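PDB 6I5R: sugar ABC transporter substrate-binding protein, BlMnBP1, which binds mannobiose and probably hands manno-oligosaccharides to an ABC transporter for import during growth on beta-mannan. Local coordinates for residues Thr263-Gly275 with Gln289-Gly301. Numbering follows the deposited sequence.
Sequences TDWESSKGKMNNG and QMKQAGDHPDDIG. With ZN (zinc ion), chain M; ZN (zinc ion), chain C; BMA (beta-D-mannopyranose), chain B.
Met290 runs along helix 265-273 with its SD 3.7 Å from Lys269 CA, and its CE reaches the six-membered part of the Trp265 ring, 3.7 Å from CH2. The bend at chi2 (-62°) swings SD in against the helix, and the extended last torsion carries CE on to the indole. Behind it, Met272 CG and Ile300 CD1 sit 3.4 Å apart, closer than ordinary carbon contact, and Val153 of strand 139-155 touches Met272, Met290 and Ile300, so this is the tight side, sealed against the sheet. Ala293 CB fits against the backbone at Lys269 and Gly270.

Asn273 joins the far end of the helix to the loop: its ND2 donates to Met290 O at 2.9 Å, 18° out of the amide plane, and Met290 O also accepts from Ala293 N. Its OD1 receives His296 N, though a clash makes the placing of OD1 less sure. Beyond it the contact loosens and becomes watery. One water spans Asn274 OD1 and Asp295 N, another joins Asn274 ND2 to Ala293 O, and zinc ions sit on Asp295 OD2 and Asp299 OD2.

At the opposite end the extended chain of Lys269 carries CE over one face of the Trp265 ring but offset toward its rim, 3.0 Å above the plane, and brings NZ within 2.9 Å of the mannose O2. NZ also bridges to Glu266 OE1, whereas its bond to Gln289 OE1 is weak. With an alanine here, O2 would probably lose a donor, Glu266 its ammonium mate and the rim of that indole face its aliphatic cover. Gln289 OE1 accepts from O2 at 2.5 Å and Trp265 NE1 donates to the same O2, so both segments grip the hydroxyl, which suggests that their packing helps to set the spacing of this part of the mannobiose pocket.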
loop_
_atom_site.group_PDB
_atom_site.type_symbol
_atom_site.label_atom_id
_atom_site.label_comp_id
_atom_site.label_asym_id
_atom_site.label_seq_id
_atom_site.Cartn_x
_atom_site.Cartn_y
_atom_site.Cartn_z
ATOM N N THR A 263 -1.499 -3.373 20.857
ATOM C CA THR A 263 -0.315 -3.017 20.088
ATOM C C THR A 263 -0.253 -1.512 19.859
ATOM O O THR A 263 -1.268 -0.803 19.894
ATOM C CB THR A 263 -0.288 -3.717 18.731
ATOM O OG1 THR A 263 -1.411 -3.334 17.941
ATOM C CG2 THR A 263 -0.264 -5.219 18.934
ATOM N N ASP A 264 0.953 -1.026 19.572
ATOM C CA ASP A 264 1.141 0.395 19.315
ATOM C C ASP A 264 2.107 0.624 18.160
ATOM O O ASP A 264 3.289 0.281 18.242
ATOM C CB ASP A 264 1.631 1.113 20.567
ATOM C CG ASP A 264 1.832 2.580 20.325
ATOM O OD1 ASP A 264 0.818 3.295 20.116
ATOM O OD2 ASP A 264 3.001 3.007 20.290
ATOM N N TRP A 265 1.600 1.281 17.117
ATOM C CA TRP A 265 2.339 1.435 15.869
ATOM C C TRP A 265 3.613 2.250 16.052
ATOM O O TRP A 265 4.697 1.823 15.628
ATOM C CB TRP A 265 1.418 2.079 14.833
ATOM C CG TRP A 265 2.124 2.622 13.659
ATOM C CD1 TRP A 265 2.113 3.909 13.253
ATOM C CD2 TRP A 265 2.988 1.918 12.748
ATOM N NE1 TRP A 265 2.879 4.063 12.132
ATOM C CE2 TRP A 265 3.422 2.851 11.792
ATOM C CE3 TRP A 265 3.415 0.587 12.634
ATOM C CZ2 TRP A 265 4.279 2.515 10.730
ATOM C CZ3 TRP A 265 4.271 0.243 11.556
ATOM C CH2 TRP A 265 4.691 1.212 10.628
ATOM N N GLU A 266 3.511 3.417 16.689
ATOM C CA GLU A 266 4.639 4.340 16.727
ATOM C C GLU A 266 5.792 3.772 17.527
ATOM O O GLU A 266 6.950 3.926 17.138
ATOM C CB GLU A 266 4.210 5.681 17.312
ATOM C CG GLU A 266 3.317 6.478 16.385
ATOM C CD GLU A 266 4.022 6.919 15.114
ATOM O OE1 GLU A 266 5.249 6.750 15.018
ATOM O OE2 GLU A 266 3.363 7.475 14.217
ATOM N N SER A 267 5.496 3.129 18.658
ATOM C CA SER A 267 6.563 2.491 19.429
ATOM C C SER A 267 7.083 1.244 18.735
ATOM O O SER A 267 8.238 0.866 18.960
ATOM C CB SER A 267 6.098 2.141 20.852
ATOM O OG SER A 267 4.884 1.418 20.883
ATOM N N SER A 268 6.268 0.599 17.892
ATOM C CA SER A 268 6.756 -0.597 17.206
ATOM C C SER A 268 7.941 -0.267 16.307
ATOM O O SER A 268 8.812 -1.116 16.094
ATOM C CB SER A 268 5.626 -1.264 16.409
ATOM O OG SER A 268 5.435 -0.701 15.133
ATOM N N LYS A 269 8.003 0.962 15.779
ATOM C CA LYS A 269 9.146 1.352 14.968
ATOM C C LYS A 269 10.431 1.258 15.777
ATOM O O LYS A 269 11.403 0.617 15.365
ATOM C CB LYS A 269 8.956 2.783 14.433
ATOM C CG LYS A 269 7.850 2.939 13.391
ATOM C CD LYS A 269 7.601 4.404 13.157
ATOM C CE LYS A 269 6.280 4.628 12.409
ATOM N NZ LYS A 269 5.999 6.100 12.240
ATOM N N GLY A 270 10.451 1.888 16.946
ATOM C CA GLY A 270 11.649 1.854 17.758
ATOM C C GLY A 270 11.989 0.443 18.200
ATOM O O GLY A 270 13.163 0.070 18.284
ATOM N N LYS A 271 10.965 -0.359 18.479
ATOM C CA LYS A 271 11.203 -1.727 18.928
ATOM C C LYS A 271 11.862 -2.570 17.839
ATOM O O LYS A 271 12.750 -3.367 18.138
ATOM C CB LYS A 271 9.891 -2.370 19.370
ATOM C CG LYS A 271 9.305 -1.804 20.650
ATOM C CD LYS A 271 8.128 -2.657 21.075
ATOM C CE LYS A 271 7.398 -2.099 22.242
ATOM N NZ LYS A 271 6.122 -2.813 22.375
ATOM N N MET A 272 11.427 -2.426 16.579
ATOM C CA MET A 272 12.090 -3.100 15.463
ATOM C C MET A 272 13.552 -2.677 15.377
ATOM O O MET A 272 14.460 -3.515 15.256
ATOM C CB MET A 272 11.352 -2.779 14.160
ATOM C CG MET A 272 12.159 -2.993 12.872
ATOM S SD MET A 272 12.384 -4.732 12.527
ATOM C CE MET A 272 10.718 -5.106 12.019
ATOM N N ASN A 273 13.798 -1.364 15.433
ATOM C CA ASN A 273 15.152 -0.839 15.305
ATOM C C ASN A 273 16.051 -1.402 16.392
ATOM O O ASN A 273 17.241 -1.664 16.165
ATOM C CB ASN A 273 15.111 0.690 15.385
ATOM C CG ASN A 273 16.428 1.338 14.999
ATOM O OD1 ASN A 273 17.336 1.485 15.835
ATOM N ND2 ASN A 273 16.546 1.725 13.732
ATOM N N ASN A 274 15.504 -1.610 17.575
ATOM C CA ASN A 274 16.309 -2.020 18.717
ATOM C C ASN A 274 16.292 -3.521 18.933
ATOM O O ASN A 274 16.854 -4.001 19.930
ATOM C CB ASN A 274 15.840 -1.293 19.964
ATOM C CG ASN A 274 16.159 0.222 19.911
ATOM O OD1 ASN A 274 17.273 0.643 19.529
ATOM N ND2 ASN A 274 15.174 1.030 20.247
ATOM N N GLY A 275 15.645 -4.267 18.039
ATOM C CA GLY A 275 15.672 -5.716 18.092
ATOM C C GLY A 275 14.713 -6.360 19.070
ATOM O O GLY A 275 14.969 -7.487 19.494
ATOM N N GLN A 289 11.244 4.288 7.827
ATOM C CA GLN A 289 10.649 4.670 9.103
ATOM C C GLN A 289 11.187 3.820 10.244
ATOM O O GLN A 289 11.331 4.303 11.378
ATOM C CB GLN A 289 9.134 4.539 9.019
ATOM C CG GLN A 289 8.477 5.483 8.051
ATOM C CD GLN A 289 6.956 5.449 8.106
ATOM O OE1 GLN A 289 6.360 5.150 9.129
ATOM N NE2 GLN A 289 6.336 5.737 6.985
ATOM N N MET A 290 11.389 2.524 9.996
ATOM C CA MET A 290 12.051 1.679 10.984
ATOM C C MET A 290 13.508 2.093 11.178
ATOM O O MET A 290 14.015 2.092 12.298
ATOM C CB MET A 290 11.994 0.215 10.556
ATOM C CG MET A 290 10.593 -0.346 10.286
ATOM S SD MET A 290 9.580 -0.305 11.740
ATOM C CE MET A 290 7.921 -0.484 11.039
ATOM N N LYS A 291 14.195 2.457 10.101
ATOM C CA LYS A 291 15.622 2.733 10.223
ATOM C C LYS A 291 15.851 4.024 10.985
ATOM O O LYS A 291 16.843 4.153 11.719
ATOM C CB LYS A 291 16.261 2.841 8.845
ATOM C CG LYS A 291 16.463 1.532 8.106
ATOM C CD LYS A 291 17.123 1.787 6.779
ATOM C CE LYS A 291 17.436 0.459 6.116
ATOM N NZ LYS A 291 18.170 -0.467 7.006
ATOM N N GLN A 292 14.985 5.010 10.759
ATOM C CA GLN A 292 15.049 6.304 11.426
ATOM C C GLN A 292 14.614 6.225 12.878
ATOM O O GLN A 292 14.812 7.186 13.619
ATOM C CB GLN A 292 14.165 7.300 10.687
ATOM C CG GLN A 292 14.669 7.688 9.326
ATOM C CD GLN A 292 13.570 8.285 8.429
ATOM O OE1 GLN A 292 12.359 8.359 8.811
ATOM N NE2 GLN A 292 13.980 8.751 7.231
ATOM N N ALA A 293 14.018 5.123 13.300
ATOM C CA ALA A 293 13.428 5.125 14.629
ATOM C C ALA A 293 14.443 4.903 15.738
ATOM O O ALA A 293 14.050 4.943 16.908
ATOM C CB ALA A 293 12.350 4.055 14.762
ATOM N N GLY A 294 15.703 4.629 15.425
ATOM C CA GLY A 294 16.676 4.458 16.491
ATOM C C GLY A 294 18.060 4.238 15.941
ATOM O O GLY A 294 18.295 4.390 14.755
ATOM N N ASP A 295 18.961 3.829 16.829
ATOM C CA ASP A 295 20.403 3.855 16.595
ATOM C C ASP A 295 20.919 2.763 15.665
ATOM O O ASP A 295 22.108 2.782 15.336
ATOM C CB ASP A 295 21.167 3.674 17.916
ATOM C CG ASP A 295 21.020 4.821 18.843
ATOM O OD1 ASP A 295 20.543 5.877 18.390
ATOM O OD2 ASP A 295 21.377 4.659 20.032
ATOM N N HIS A 296 20.091 1.776 15.287
ATOM C CA HIS A 296 20.566 0.594 14.573
ATOM C C HIS A 296 19.949 0.469 13.184
ATOM O O HIS A 296 19.468 -0.609 12.815
ATOM C CB HIS A 296 20.256 -0.659 15.402
ATOM C CG HIS A 296 20.908 -0.674 16.752
ATOM N ND1 HIS A 296 20.360 -0.059 17.862
ATOM C CD2 HIS A 296 22.063 -1.258 17.172
ATOM C CE1 HIS A 296 21.151 -0.252 18.907
ATOM N NE2 HIS A 296 22.201 -0.956 18.511
ATOM N N PRO A 297 19.977 1.523 12.374
ATOM C CA PRO A 297 19.447 1.401 11.002
ATOM C C PRO A 297 20.015 0.232 10.214
ATOM O O PRO A 297 19.314 -0.376 9.384
ATOM C CB PRO A 297 19.835 2.738 10.363
ATOM C CG PRO A 297 21.003 3.231 11.215
ATOM C CD PRO A 297 20.653 2.818 12.594
ATOM N N ASP A 298 21.278 -0.104 10.423
ATOM C CA ASP A 298 21.859 -1.189 9.643
ATOM C C ASP A 298 21.294 -2.558 10.000
ATOM O O ASP A 298 21.514 -3.513 9.252
ATOM C CB ASP A 298 23.363 -1.192 9.825
ATOM C CG ASP A 298 24.037 -0.086 9.067
ATOM O OD1 ASP A 298 23.387 0.568 8.210
ATOM O OD2 ASP A 298 25.239 0.119 9.317
ATOM N N ASP A 299 20.587 -2.674 11.110
ATOM C CA ASP A 299 19.966 -3.938 11.469
ATOM C C ASP A 299 18.618 -4.150 10.781
ATOM O O ASP A 299 18.080 -5.257 10.856
ATOM C CB ASP A 299 19.802 -4.017 12.992
ATOM C CG ASP A 299 21.145 -4.063 13.725
ATOM O OD1 ASP A 299 22.148 -4.516 13.117
ATOM O OD2 ASP A 299 21.191 -3.664 14.906
ATOM N N ILE A 300 18.090 -3.139 10.086
ATOM C CA ILE A 300 16.815 -3.265 9.382
ATOM C C ILE A 300 17.060 -3.824 7.992
ATOM O O ILE A 300 17.807 -3.247 7.202
ATOM C CB ILE A 300 16.093 -1.908 9.290
ATOM C CG1 ILE A 300 15.870 -1.296 10.661
ATOM C CG2 ILE A 300 14.760 -2.088 8.559
ATOM C CD1 ILE A 300 15.193 -2.169 11.621
ATOM N N GLY A 301 16.375 -4.924 7.668
ATOM C CA GLY A 301 16.409 -5.496 6.347
ATOM C C GLY A 301 15.000 -5.611 5.786
ATOM O O GLY A 301 14.006 -5.353 6.459
HETATM ZN ZN ZN M . 22.898 -2.756 15.740
HETATM ZN ZN ZN C . 20.943 5.413 21.767
HETATM C C1 BMA B . 2.560 7.706 10.615
HETATM C C2 BMA B . 3.422 7.106 9.475
HETATM C C3 BMA B . 2.506 6.601 8.367
HETATM C C4 BMA B . 1.354 5.807 8.927
HETATM C C5 BMA B . 0.655 6.568 10.061
HETATM C C6 BMA B . -0.523 5.806 10.614
HETATM O O1 BMA B . 3.490 7.975 11.614
HETATM O O2 BMA B . 4.108 5.934 10.020
HETATM O O3 BMA B . 3.196 5.840 7.436
HETATM O O4 BMA B . 0.393 5.545 7.903
HETATM O O5 BMA B . 1.606 6.829 11.081
HETATM O O6 BMA B . -1.302 6.766 11.338
HETATM O O HOH W 1 18.820 -4.022 16.377
HETATM O O HOH W 2 17.982 3.005 19.591
HETATM O O HOH W 3 14.576 3.891 19.643
HETATM O O HOH W 4 24.230 -3.458 14.229
HETATM O O HOH W 5 18.677 5.176 21.107
#